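Local coordinates for levanase (Bacillus subtilis, PDB 4AZZ), which releases fructose from the ends of levan and related fructans, through a catalytic part that the carbohydrate-binding module described here probably directs to levan, at residues S39-D44 and E143-L148; D44-S49 and K116-G121; I53-G58 and D108-Y113; V87-F92 and L132-H137. All blocks are in the same frame, centred on the assembly; numbering follows the deposited sequence. Where two conformers were deposited one is given.

Contact 1: residues S39-D44 and E143-L148; sequences SASGSD and EGQFGL
Backbone hydrogen bonds carry most of the pairing between Ala40-Gly42 and Gly144-Phe146. Gly42 and Gly144 form an antiparallel hydrogen-bonded pair: Gly42 N donates to Gly144 O at 2.9 Å, and Gly144 N returns a bond to Gly42 O at 3.0 Å. A third bond, Phe146 N to Ala40 O, measures 3.1 Å with 162° at the hydrogen. The carbonyl oxygens also take weaker C-H contacts, as where Ser41 CA lies 3.2 Å from Gly144 O. The short strand axes stand 119° apart, far from true antiparallel, and the side chains of the intervening pair, Ser41 and Gln145, diverge.

These are neighbouring strands, 33-42 and 144-150, of one sheet in the two-sheet antiparallel sandwich of a concanavalin-like module. Just beyond Gly42 the chain leaves for the other sheet.

Apolar packing centres on Phe146. With CG anti to its carbonyl carbon (chi1 -62°), the ring lies along Ala40 to Gly42. Phe146 CD2 meets Ala40 CB at 4.0 Å, CE2 brings the ring edge to 3.5 Å from Ser41 O, and CZ lies 4.0 Å from Gly42 CA. A side chain on Gly42 would collide with CZ, which is consistent with glycine there. With an alanine in place of Phe146, Ala40 and Gly42 would probably lose the ring they pack on, and Phe45 its edge-to-face partner.

Glycine is favoured independently at Gly144, whose backbone angles would press a side chain against the carbonyl oxygen of Glu143. On the more exposed side, Ser41 OG rests 3.6 Å from the aliphatic Gln145 CG.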
loop_
_atom_site.group_PDB
_atom_site.type_symbol
_atom_site.label_atom_id
_atom_site.label_comp_id
_atom_site.label_asym_id
_atom_site.label_seq_id
_atom_site.Cartn_x
_atom_site.Cartn_y
_atom_site.Cartn_z
ATOM N N SER A 39 -2.008 12.340 -6.561
ATOM C CA SER A 39 -2.074 12.781 -7.958
ATOM C C SER A 39 -0.847 12.306 -8.738
ATOM O O SER A 39 -0.835 12.329 -9.976
ATOM C CB SER A 39 -2.133 14.307 -8.022
ATOM O OG SER A 39 -1.185 14.880 -7.146
ATOM N N ALA A 40 0.161 11.915 -7.996
ATOM C CA ALA A 40 1.429 11.466 -8.531
ATOM C C ALA A 40 1.289 10.111 -9.242
ATOM O O ALA A 40 0.598 9.215 -8.745
ATOM C CB ALA A 40 2.428 11.354 -7.414
ATOM N N SER A 41 1.977 9.983 -10.374
ATOM C CA SER A 41 2.026 8.733 -11.124
ATOM C C SER A 41 3.461 8.239 -11.222
ATOM O O SER A 41 4.431 8.994 -10.974
ATOM C CB SER A 41 1.456 8.909 -12.531
ATOM O OG SER A 41 0.045 8.970 -12.534
ATOM N N GLY A 42 3.613 6.971 -11.590
ATOM C CA GLY A 42 4.962 6.453 -11.782
ATOM C C GLY A 42 4.927 5.218 -12.663
ATOM O O GLY A 42 3.867 4.597 -12.826
ATOM N N SER A 43 6.079 4.886 -13.253
ATOM C CA SER A 43 6.239 3.649 -14.034
ATOM C C SER A 43 7.159 2.717 -13.244
ATOM O O SER A 43 6.744 1.714 -12.664
ATOM C CB SER A 43 6.870 3.950 -15.405
ATOM O OG SER A 43 6.081 4.879 -16.135
ATOM N N ASP A 44 8.428 3.065 -13.243
ATOM C CA ASP A 44 9.418 2.355 -12.432
ATOM C C ASP A 44 9.807 3.259 -11.259
ATOM O O ASP A 44 10.022 4.472 -11.421
ATOM C CB ASP A 44 10.646 2.047 -13.279
ATOM C CG ASP A 44 10.361 1.003 -14.378
ATOM O OD1 ASP A 44 9.295 0.325 -14.362
ATOM O OD2 ASP A 44 11.258 0.840 -15.237
ATOM N N GLU A 143 2.118 1.381 -15.516
ATOM C CA GLU A 143 2.239 2.723 -14.920
ATOM C C GLU A 143 0.932 3.131 -14.330
ATOM O O GLU A 143 -0.129 2.601 -14.716
ATOM C CB GLU A 143 2.647 3.767 -15.994
ATOM C CG GLU A 143 1.709 3.782 -17.199
ATOM C CD GLU A 143 2.309 4.540 -18.376
ATOM O OE1 GLU A 143 3.369 5.164 -18.199
ATOM O OE2 GLU A 143 1.692 4.522 -19.465
ATOM N N GLY A 144 0.969 4.085 -13.421
ATOM C CA GLY A 144 -0.290 4.651 -12.919
ATOM C C GLY A 144 -0.072 5.401 -11.643
ATOM O O GLY A 144 1.074 5.699 -11.281
ATOM N N GLN A 145 -1.142 5.699 -10.918
ATOM C CA GLN A 145 -1.024 6.511 -9.716
ATOM C C GLN A 145 -0.572 5.726 -8.479
ATOM O O GLN A 145 -0.797 4.521 -8.393
ATOM C CB GLN A 145 -2.366 7.184 -9.372
ATOM C CG GLN A 145 -2.663 8.373 -10.287
ATOM C CD GLN A 145 -4.097 8.841 -10.151
ATOM O OE1 GLN A 145 -4.459 9.497 -9.166
ATOM N NE2 GLN A 145 -4.909 8.500 -11.114
ATOM N N PHE A 146 -0.016 6.453 -7.516
ATOM C CA PHE A 146 0.288 5.928 -6.181
ATOM C C PHE A 146 -0.888 6.145 -5.219
ATOM O O PHE A 146 -1.662 7.112 -5.364
ATOM C CB PHE A 146 1.514 6.637 -5.593
ATOM C CG PHE A 146 2.777 6.436 -6.374
ATOM C CD1 PHE A 146 3.566 5.291 -6.182
ATOM C CD2 PHE A 146 3.203 7.400 -7.319
ATOM C CE1 PHE A 146 4.746 5.073 -6.916
ATOM C CE2 PHE A 146 4.396 7.199 -8.017
ATOM C CZ PHE A 146 5.169 6.053 -7.832
ATOM N N GLY A 147 -1.063 5.237 -4.259
ATOM C CA GLY A 147 -2.101 5.487 -3.226
ATOM C C GLY A 147 -1.908 4.585 -2.015
ATOM O O GLY A 147 -0.877 3.975 -1.851
ATOM N N LEU A 148 -2.911 4.545 -1.149
ATOM C CA LEU A 148 -2.846 3.722 0.064
ATOM C C LEU A 148 -4.198 3.070 0.208
ATOM O O LEU A 148 -5.162 3.565 -0.323
ATOM C CB LEU A 148 -2.550 4.625 1.274
ATOM C CG LEU A 148 -1.244 5.454 1.248
ATOM C CD1 LEU A 148 -1.304 6.525 2.345
ATOM C CD2 LEU A 148 0.002 4.582 1.341
#

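Contact 2: residues D44-S49 and K116-G121; sequences DFTYES and KTEAEG
Phe45 and Ala119 make the tight part of this contact, on the buried face of the strand pair. Ala119 CB sits over one face of the Phe45 ring, 3.9 Å from its centroid and displaced toward the rim, a CH-pi contact. Phe45 CG takes the position between backbone N and carbonyl carbon (chi1 50°), which carries the ring across to the alanine. Two bonds close this antiparallel pair, Phe45 N to Ala119 O at 2.9 Å and Ala119 N to Phe45 O at 2.8 Å; Tyr47 and Thr117 repeat this bond pair.

The opposite face is partly exposed, with charged side chains touching through aliphatic parts. Glu48 and Lys116 run side by side, CB to CB 3.6 Å, while Thr46 CG2 touches Glu118 CG at 3.7 Å.

At the strand end Gly121 N donates to Asp44 OD1 at 2.8 Å, from above the carboxylate plane, 47° out of it; the same oxygen forms a salt bridge with Arg67. With an alanine at Asp44, Gly121 N would probably lose this acceptor and Arg67 this salt bridge.

Strand 45-53 lies between strands 154-164 and 112-120, and strand 61-68 of the facing sheet packs against Tyr47, Thr117 and Ala119.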
loop_
_atom_site.group_PDB
_atom_site.type_symbol
_atom_site.label_atom_id
_atom_site.label_comp_id
_atom_site.label_asym_id
_atom_site.label_seq_id
_atom_site.Cartn_x
_atom_site.Cartn_y
_atom_site.Cartn_z
ATOM N N ASP A 44 8.428 3.065 -13.243
ATOM C CA ASP A 44 9.418 2.355 -12.432
ATOM C C ASP A 44 9.807 3.259 -11.259
ATOM O O ASP A 44 10.022 4.472 -11.421
ATOM C CB ASP A 44 10.646 2.047 -13.279
ATOM C CG ASP A 44 10.361 1.003 -14.378
ATOM O OD1 ASP A 44 9.295 0.325 -14.362
ATOM O OD2 ASP A 44 11.258 0.840 -15.237
ATOM N N PHE A 45 9.903 2.671 -10.066
ATOM C CA PHE A 45 10.042 3.477 -8.868
ATOM C C PHE A 45 10.353 2.593 -7.658
ATOM O O PHE A 45 10.255 1.341 -7.702
ATOM C CB PHE A 45 8.750 4.288 -8.571
ATOM C CG PHE A 45 7.501 3.428 -8.606
ATOM C CD1 PHE A 45 7.215 2.576 -7.542
ATOM C CD2 PHE A 45 6.667 3.432 -9.737
ATOM C CE1 PHE A 45 6.129 1.706 -7.566
ATOM C CE2 PHE A 45 5.574 2.549 -9.776
ATOM C CZ PHE A 45 5.308 1.698 -8.692
ATOM N N THR A 46 10.765 3.289 -6.599
ATOM C CA THR A 46 10.639 2.802 -5.222
ATOM C C THR A 46 9.480 3.525 -4.579
ATOM O O THR A 46 9.161 4.687 -4.920
ATOM C CB THR A 46 11.948 2.934 -4.403
ATOM O OG1 THR A 46 12.316 4.312 -4.297
ATOM C CG2 THR A 46 13.047 2.184 -5.069
ATOM N N TYR A 47 8.772 2.828 -3.697
ATOM C CA TYR A 47 7.616 3.402 -3.014
ATOM C C TYR A 47 7.518 2.749 -1.643
ATOM O O TYR A 47 7.580 1.514 -1.537
ATOM C CB TYR A 47 6.329 3.096 -3.803
ATOM C CG TYR A 47 5.044 3.659 -3.246
ATOM C CD1 TYR A 47 5.018 4.916 -2.671
ATOM C CD2 TYR A 47 3.825 2.952 -3.359
ATOM C CE1 TYR A 47 3.836 5.508 -2.216
ATOM C CE2 TYR A 47 2.614 3.518 -2.892
ATOM C CZ TYR A 47 2.628 4.813 -2.334
ATOM O OH TYR A 47 1.479 5.417 -1.871
ATOM N N GLU A 48 7.391 3.561 -0.597
ATOM C CA GLU A 48 7.502 2.981 0.753
ATOM C C GLU A 48 6.803 3.809 1.794
ATOM O O GLU A 48 6.533 4.972 1.579
ATOM C CB GLU A 48 8.991 2.791 1.142
ATOM C CG GLU A 48 9.760 4.110 1.255
ATOM C CD GLU A 48 11.257 3.893 1.309
ATOM O OE1 GLU A 48 11.763 3.249 2.265
ATOM O OE2 GLU A 48 11.935 4.352 0.371
ATOM N N SER A 49 6.492 3.160 2.914
ATOM C CA SER A 49 5.794 3.783 4.023
ATOM C C SER A 49 6.083 3.045 5.296
ATOM O O SER A 49 6.309 1.824 5.289
ATOM C CB SER A 49 4.274 3.710 3.768
ATOM O OG SER A 49 3.529 4.454 4.743
ATOM N N LYS A 116 8.326 -1.526 1.703
ATOM C CA LYS A 116 8.898 -0.885 0.515
ATOM C C LYS A 116 8.719 -1.763 -0.717
ATOM O O LYS A 116 8.916 -2.982 -0.658
ATOM C CB LYS A 116 10.381 -0.540 0.734
ATOM C CG LYS A 116 11.100 -0.047 -0.542
ATOM C CD LYS A 116 12.556 0.276 -0.125
ATOM C CE LYS A 116 13.434 0.690 -1.271
ATOM N NZ LYS A 116 14.847 0.674 -0.777
ATOM N N THR A 117 8.307 -1.174 -1.842
ATOM C CA THR A 117 8.218 -1.883 -3.099
ATOM C C THR A 117 9.218 -1.242 -4.058
ATOM O O THR A 117 9.251 0.010 -4.128
ATOM C CB THR A 117 6.775 -1.772 -3.675
ATOM O OG1 THR A 117 5.868 -2.482 -2.818
ATOM C CG2 THR A 117 6.675 -2.306 -5.131
ATOM N N GLU A 118 9.967 -2.088 -4.777
ATOM C CA GLU A 118 10.761 -1.658 -5.922
ATOM C C GLU A 118 10.085 -2.239 -7.192
ATOM O O GLU A 118 10.072 -3.437 -7.369
ATOM C CB GLU A 118 12.205 -2.170 -5.762
ATOM C CG GLU A 118 12.943 -1.522 -4.588
ATOM C CD GLU A 118 14.394 -1.994 -4.404
ATOM O OE1 GLU A 118 14.739 -3.111 -4.834
ATOM O OE2 GLU A 118 15.199 -1.235 -3.808
ATOM N N ALA A 119 9.542 -1.382 -8.049
ATOM C CA ALA A 119 8.838 -1.817 -9.242
ATOM C C ALA A 119 9.705 -1.393 -10.419
ATOM O O ALA A 119 9.923 -0.206 -10.646
ATOM C CB ALA A 119 7.447 -1.168 -9.308
ATOM N N GLU A 120 10.218 -2.363 -11.162
ATOM C CA GLU A 120 11.076 -2.062 -12.329
ATOM C C GLU A 120 10.625 -2.943 -13.458
ATOM O O GLU A 120 10.777 -4.140 -13.363
ATOM C CB GLU A 120 12.537 -2.431 -12.045
ATOM C CG GLU A 120 13.181 -1.658 -10.923
ATOM C CD GLU A 120 14.674 -1.932 -10.821
ATOM O OE1 GLU A 120 15.206 -2.746 -11.594
ATOM O OE2 GLU A 120 15.317 -1.326 -9.961
ATOM N N GLY A 121 10.054 -2.371 -14.538
ATOM C CA GLY A 121 9.532 -3.280 -15.577
ATOM C C GLY A 121 8.378 -4.108 -14.994
ATOM O O GLY A 121 7.463 -3.569 -14.345
#

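Contact 3: residues I53-G58 and D108-Y113; sequences IKDGNG and DVNKKY
Ile53 and Asn110 are joined by a backbone bond between the end of strand 45-53 and the turn that precedes strand 112-120. Residues Asp108 to Lys111 form a type II beta turn, with Asn110 at its third position and at phi 68°, as that turn requires. Asn110 N donates to Ile53 O at 2.7 Å, approaching nearly along the C=O axis with a C=O...N angle of 172°. A bound water completes the backbone link: it accepts from Ile53 N at 2.7 Å and donates to Asp108 O at 2.9 Å and to Lys111 O at 2.6 Å. Ile53 is thus held to the turn through both its N and its O, one bond being direct and the other mediated by water.

Val109 meets the other segment through both of its branches. Val109 CG1, anti to the backbone N (chi1 160°), comes within 3.2 Å of Ile53 O and also lies close to Asp55 OD1. Val109 CG2 meets Ile53 CG2 at 3.6 Å, the two side chains lying crosswise. Asp55 holds Arg59 in a salt bridge, and Arg59 in turn touches Val109, while Lys54 turns away from the turn and pairs with Glu24. Within the turn segment Tyr113 OH receives a hydrogen bond from Asp108 N at 2.8 Å, tying the start of the turn to the strand that follows it.

This is the end of an antiparallel pair of neighbouring strands in a beta-sandwich: where strand 45-53 runs out and strand 112-120 is about to begin, regular pairing gives way to a turn and a bridging water.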
loop_
_atom_site.group_PDB
_atom_site.type_symbol
_atom_site.label_atom_id
_atom_site.label_comp_id
_atom_site.label_asym_id
_atom_site.label_seq_id
_atom_site.Cartn_x
_atom_site.Cartn_y
_atom_site.Cartn_z
ATOM N N ILE A 53 -0.919 -1.038 11.987
ATOM C CA ILE A 53 -2.316 -1.457 12.122
ATOM C C ILE A 53 -2.757 -1.152 13.562
ATOM O O ILE A 53 -2.094 -1.598 14.521
ATOM C CB ILE A 53 -2.477 -2.977 11.896
ATOM C CG1 ILE A 53 -1.847 -3.436 10.561
ATOM C CG2 ILE A 53 -3.955 -3.391 11.955
ATOM C CD1 ILE A 53 -2.343 -2.705 9.323
ATOM N N LYS A 54 -3.839 -0.398 13.728
ATOM C CA LYS A 54 -4.284 0.069 15.035
ATOM C C LYS A 54 -5.348 -0.878 15.575
ATOM O O LYS A 54 -5.745 -1.831 14.915
ATOM C CB LYS A 54 -4.917 1.455 14.890
ATOM C CG LYS A 54 -4.128 2.451 14.062
ATOM C CD LYS A 54 -3.192 3.253 14.933
ATOM C CE LYS A 54 -3.940 3.805 16.123
ATOM N NZ LYS A 54 -3.087 4.745 16.874
ATOM N N ASP A 55 -5.842 -0.596 16.771
ATOM C CA ASP A 55 -7.025 -1.311 17.235
ATOM C C ASP A 55 -8.239 -0.878 16.384
ATOM O O ASP A 55 -8.256 0.218 15.792
ATOM C CB ASP A 55 -7.274 -0.990 18.707
ATOM C CG ASP A 55 -6.093 -1.377 19.605
ATOM O OD1 ASP A 55 -5.400 -2.376 19.311
ATOM O OD2 ASP A 55 -5.850 -0.690 20.620
ATOM N N GLY A 56 -9.259 -1.719 16.329
ATOM C CA GLY A 56 -10.524 -1.340 15.717
ATOM C C GLY A 56 -10.825 -2.096 14.455
ATOM O O GLY A 56 -9.938 -2.711 13.860
ATOM N N ASN A 57 -12.080 -2.033 14.017
ATOM C CA ASN A 57 -12.514 -2.822 12.878
ATOM C C ASN A 57 -12.073 -4.272 13.088
ATOM O O ASN A 57 -12.253 -4.848 14.175
ATOM C CB ASN A 57 -12.005 -2.230 11.553
ATOM C CG ASN A 57 -12.362 -0.747 11.393
ATOM O OD1 ASN A 57 -13.353 -0.404 10.731
ATOM N ND2 ASN A 57 -11.584 0.138 12.034
ATOM N N GLY A 58 -11.500 -4.860 12.061
ATOM C CA GLY A 58 -11.147 -6.254 12.093
ATOM C C GLY A 58 -9.666 -6.490 12.271
ATOM O O GLY A 58 -9.240 -7.645 12.187
ATOM N N ASP A 108 1.697 -7.864 13.785
ATOM C CA ASP A 108 0.967 -7.617 15.015
ATOM C C ASP A 108 0.400 -6.211 14.975
ATOM O O ASP A 108 0.979 -5.317 14.350
ATOM C CB ASP A 108 1.931 -7.710 16.193
ATOM C CG ASP A 108 2.435 -9.138 16.455
ATOM O OD1 ASP A 108 1.796 -10.119 16.014
ATOM O OD2 ASP A 108 3.448 -9.218 17.150
ATOM N N VAL A 109 -0.728 -6.002 15.652
ATOM C CA VAL A 109 -1.290 -4.652 15.798
ATOM C C VAL A 109 -0.389 -3.763 16.689
ATOM O O VAL A 109 0.297 -4.259 17.564
ATOM C CB VAL A 109 -2.760 -4.720 16.292
ATOM C CG1 VAL A 109 -3.232 -3.418 16.914
ATOM C CG2 VAL A 109 -3.665 -5.078 15.133
ATOM N N ASN A 110 -0.352 -2.466 16.402
ATOM C CA ASN A 110 0.362 -1.461 17.193
ATOM C C ASN A 110 1.869 -1.611 17.137
ATOM O O ASN A 110 2.549 -1.158 18.049
ATOM C CB ASN A 110 -0.076 -1.561 18.641
ATOM C CG ASN A 110 -1.497 -1.058 18.865
ATOM O OD1 ASN A 110 -2.235 -1.606 19.687
ATOM N ND2 ASN A 110 -1.876 -0.031 18.164
ATOM N N LYS A 111 2.369 -2.310 16.120
ATOM C CA LYS A 111 3.785 -2.393 15.797
ATOM C C LYS A 111 4.008 -1.679 14.458
ATOM O O LYS A 111 3.261 -1.887 13.488
ATOM C CB LYS A 111 4.243 -3.851 15.713
ATOM C CG LYS A 111 5.747 -4.009 15.502
ATOM C CD LYS A 111 6.209 -5.448 15.728
ATOM C CE LYS A 111 6.401 -5.811 17.203
ATOM N NZ LYS A 111 6.938 -7.202 17.389
ATOM N N LYS A 112 5.000 -0.799 14.415
ATOM C CA LYS A 112 5.297 -0.080 13.210
ATOM C C LYS A 112 6.069 -1.022 12.303
ATOM O O LYS A 112 7.072 -1.668 12.727
ATOM C CB LYS A 112 6.118 1.169 13.521
ATOM C CG LYS A 112 6.545 1.872 12.245
ATOM C CD LYS A 112 6.853 3.339 12.447
ATOM C CE LYS A 112 7.980 3.556 13.414
ATOM N NZ LYS A 112 7.827 4.919 13.992
ATOM N N TYR A 113 5.576 -1.164 11.078
ATOM C CA TYR A 113 6.317 -1.904 10.065
ATOM C C TYR A 113 6.781 -0.922 9.000
ATOM O O TYR A 113 6.136 0.086 8.789
ATOM C CB TYR A 113 5.433 -3.004 9.445
ATOM C CG TYR A 113 5.135 -4.057 10.438
ATOM C CD1 TYR A 113 6.052 -5.053 10.705
ATOM C CD2 TYR A 113 3.928 -4.053 11.136
ATOM C CE1 TYR A 113 5.782 -6.019 11.647
ATOM C CE2 TYR A 113 3.658 -5.029 12.065
ATOM C CZ TYR A 113 4.593 -5.990 12.333
ATOM O OH TYR A 113 4.334 -6.959 13.276
HETATM O O HOH W 1 0.868 -2.781 13.026
#

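Contact 4: residues V87-F92 and L132-H137; sequences VKFFKF and LVIDAH
Val87 and Phe89 project from one sheet of the beta-sandwich toward Val133, Ile134 and Ala136 of the other, so this is packing between layers and not pairing within a sheet. The short strand axes approach to 8.2 Å at only 17°, a spacing bridged by side chains. Alternation of the strand sets the bumps on 87-92: Val87 and Phe89 face across, whereas Lys88 between them points away.

On 132-137 a classic beta bulge interrupts the alternation. Val133 and Ile134 both stand opposite Ile126 of the neighbouring strand, and both point across to the facing sheet, giving two consecutive projections where a regular strand would offer one. Val133 CG2 meets Val87 CG1 at 4.0 Å, the valines being set roughly perpendicular. Ile134 is the longer projection. Its CG1 lies anti to the carbonyl carbon (chi1 -63°) and the chain then extends, pushing CD1 into the hollow between Val87 and Phe89. There Ile134 CD1 lies 4.1 Å from Val87 CG1 and 3.9 Å from Phe89 CB; Val87 and Ile134 pass antiparallel, flank to flank.

Phe89 is the large bump in return. Held with CG anti to the backbone N (chi1 172°), its ring reaches across to Ala136, whose CB lies at the ring edge, 4.4 Å from Phe89 CD2. Phe124 and Ile126 on strand 123-128 also meet this side chain, so it fits against two strands of the opposing sheet. At the floor of the hollow beside Val87, the methyl carbon Ile134 CD1 comes to 3.7 Å from the carbonyl oxygen Val87 O.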
loop_
_atom_site.group_PDB
_atom_site.type_symbol
_atom_site.label_atom_id
_atom_site.label_comp_id
_atom_site.label_asym_id
_atom_site.label_seq_id
_atom_site.Cartn_x
_atom_site.Cartn_y
_atom_site.Cartn_z
ATOM N N VAL A 87 2.405 -10.707 4.329
ATOM C CA VAL A 87 2.623 -9.632 3.364
ATOM C C VAL A 87 2.079 -10.177 2.041
ATOM O O VAL A 87 2.500 -11.233 1.590
ATOM C CB VAL A 87 4.121 -9.279 3.220
ATOM C CG1 VAL A 87 4.336 -8.294 2.068
ATOM C CG2 VAL A 87 4.628 -8.660 4.522
ATOM N N LYS A 88 1.130 -9.457 1.431
ATOM C CA LYS A 88 0.498 -9.951 0.211
ATOM C C LYS A 88 0.800 -9.001 -0.934
ATOM O O LYS A 88 0.700 -7.786 -0.770
ATOM C CB LYS A 88 -1.023 -10.059 0.418
ATOM C CG LYS A 88 -1.760 -10.799 -0.680
ATOM C CD LYS A 88 -3.267 -10.821 -0.343
ATOM C CE LYS A 88 -3.613 -11.663 0.898
ATOM N NZ LYS A 88 -5.057 -11.574 1.295
ATOM N N PHE A 89 1.148 -9.564 -2.098
ATOM C CA PHE A 89 1.291 -8.772 -3.302
ATOM C C PHE A 89 0.152 -9.215 -4.203
ATOM O O PHE A 89 0.033 -10.401 -4.513
ATOM C CB PHE A 89 2.676 -8.999 -3.922
ATOM C CG PHE A 89 2.868 -8.366 -5.289
ATOM C CD1 PHE A 89 2.413 -7.092 -5.573
ATOM C CD2 PHE A 89 3.565 -9.060 -6.277
ATOM C CE1 PHE A 89 2.612 -6.507 -6.844
ATOM C CE2 PHE A 89 3.807 -8.486 -7.542
ATOM C CZ PHE A 89 3.319 -7.203 -7.818
ATOM N N PHE A 90 -0.724 -8.279 -4.570
ATOM C CA PHE A 90 -1.868 -8.691 -5.397
ATOM C C PHE A 90 -2.249 -7.586 -6.334
ATOM O O PHE A 90 -1.621 -6.511 -6.361
ATOM C CB PHE A 90 -3.083 -9.137 -4.536
ATOM C CG PHE A 90 -3.627 -8.077 -3.574
ATOM C CD1 PHE A 90 -2.935 -7.743 -2.404
ATOM C CD2 PHE A 90 -4.855 -7.456 -3.830
ATOM C CE1 PHE A 90 -3.463 -6.836 -1.508
ATOM C CE2 PHE A 90 -5.372 -6.551 -2.927
ATOM C CZ PHE A 90 -4.659 -6.225 -1.791
ATOM N N LYS A 91 -3.221 -7.899 -7.188
ATOM C CA LYS A 91 -3.658 -6.940 -8.208
ATOM C C LYS A 91 -5.179 -6.875 -8.162
ATOM O O LYS A 91 -5.827 -7.894 -7.889
ATOM C CB LYS A 91 -3.161 -7.314 -9.637
ATOM C CG LYS A 91 -3.544 -8.720 -10.129
ATOM C CD LYS A 91 -2.906 -9.007 -11.495
ATOM C CE LYS A 91 -3.009 -10.477 -11.818
ATOM N NZ LYS A 91 -2.301 -10.837 -13.049
ATOM N N PHE A 92 -5.716 -5.686 -8.436
ATOM C CA PHE A 92 -7.139 -5.513 -8.744
ATOM C C PHE A 92 -7.231 -5.388 -10.254
ATOM O O PHE A 92 -6.475 -4.665 -10.891
ATOM C CB PHE A 92 -7.698 -4.250 -8.103
ATOM C CG PHE A 92 -8.078 -4.423 -6.659
ATOM C CD1 PHE A 92 -9.108 -5.269 -6.298
ATOM C CD2 PHE A 92 -7.391 -3.740 -5.658
ATOM C CE1 PHE A 92 -9.457 -5.428 -4.942
ATOM C CE2 PHE A 92 -7.721 -3.894 -4.333
ATOM C CZ PHE A 92 -8.758 -4.743 -3.957
ATOM N N LEU A 132 13.930 -8.510 2.167
ATOM C CA LEU A 132 13.203 -8.880 0.929
ATOM C C LEU A 132 12.327 -10.090 1.215
ATOM O O LEU A 132 12.839 -11.120 1.663
ATOM C CB LEU A 132 14.206 -9.242 -0.168
ATOM C CG LEU A 132 13.584 -9.625 -1.521
ATOM C CD1 LEU A 132 12.930 -8.385 -2.084
ATOM C CD2 LEU A 132 14.694 -10.124 -2.451
ATOM N N VAL A 133 11.002 -9.967 1.022
ATOM C CA VAL A 133 10.091 -11.056 1.350
ATOM C C VAL A 133 9.376 -11.560 0.119
ATOM O O VAL A 133 9.000 -12.748 0.062
ATOM C CB VAL A 133 9.036 -10.667 2.417
ATOM C CG1 VAL A 133 9.700 -10.371 3.753
ATOM C CG2 VAL A 133 8.182 -9.504 1.967
ATOM N N ILE A 134 9.196 -10.679 -0.875
ATOM C CA ILE A 134 8.670 -11.151 -2.190
ATOM C C ILE A 134 9.501 -10.564 -3.344
ATOM O O ILE A 134 9.872 -9.411 -3.316
ATOM C CB ILE A 134 7.190 -10.725 -2.355
ATOM C CG1 ILE A 134 6.280 -11.386 -1.294
ATOM C CG2 ILE A 134 6.676 -10.980 -3.779
ATOM C CD1 ILE A 134 4.929 -10.671 -1.201
ATOM N N ASP A 135 9.757 -11.381 -4.360
ATOM C CA ASP A 135 10.415 -10.902 -5.570
ATOM C C ASP A 135 9.720 -11.665 -6.694
ATOM O O ASP A 135 10.017 -12.851 -6.960
ATOM C CB ASP A 135 11.933 -11.211 -5.489
ATOM C CG ASP A 135 12.700 -10.832 -6.756
ATOM O OD1 ASP A 135 12.064 -10.424 -7.764
ATOM O OD2 ASP A 135 13.958 -10.969 -6.729
ATOM N N ALA A 136 8.766 -10.986 -7.328
ATOM C CA ALA A 136 7.859 -11.659 -8.258
ATOM C C ALA A 136 7.568 -10.768 -9.445
ATOM O O ALA A 136 7.770 -9.548 -9.396
ATOM C CB ALA A 136 6.536 -12.035 -7.553
ATOM N N HIS A 137 7.055 -11.412 -10.487
ATOM C CA HIS A 137 6.745 -10.732 -11.752
ATOM C C HIS A 137 5.278 -10.716 -12.068
ATOM O O HIS A 137 4.536 -11.654 -11.713
ATOM C CB HIS A 137 7.493 -11.433 -12.891
ATOM C CG HIS A 137 8.949 -11.172 -12.892
ATOM N ND1 HIS A 137 9.818 -11.884 -12.135
ATOM C CD2 HIS A 137 9.695 -10.205 -13.535
ATOM C CE1 HIS A 137 11.054 -11.386 -12.316
ATOM N NE2 HIS A 137 10.987 -10.386 -13.168
#

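Following the chain, segment 39-44 waits until 143-148 to be paired, so contact 1 closes the longest loop, and contacts 2, 3 and 4 all nest inside it. Asp44 ends one segment of contact 1 and starts one of contact 2, at the passage from one sheet to the other; Tyr47 OH also reaches Gly147 O at 2.8 Å, a probable hydrogen bond. Strand 45-53 pairs with 112-120 in contact 2, and contact 3, nested within it, joins the far end of the same pair, with centres about 24 Å apart. Contact 4 crosses both along the chain, its segments alternating with theirs, and ties the facing sheets together through the outermost strand 131-137.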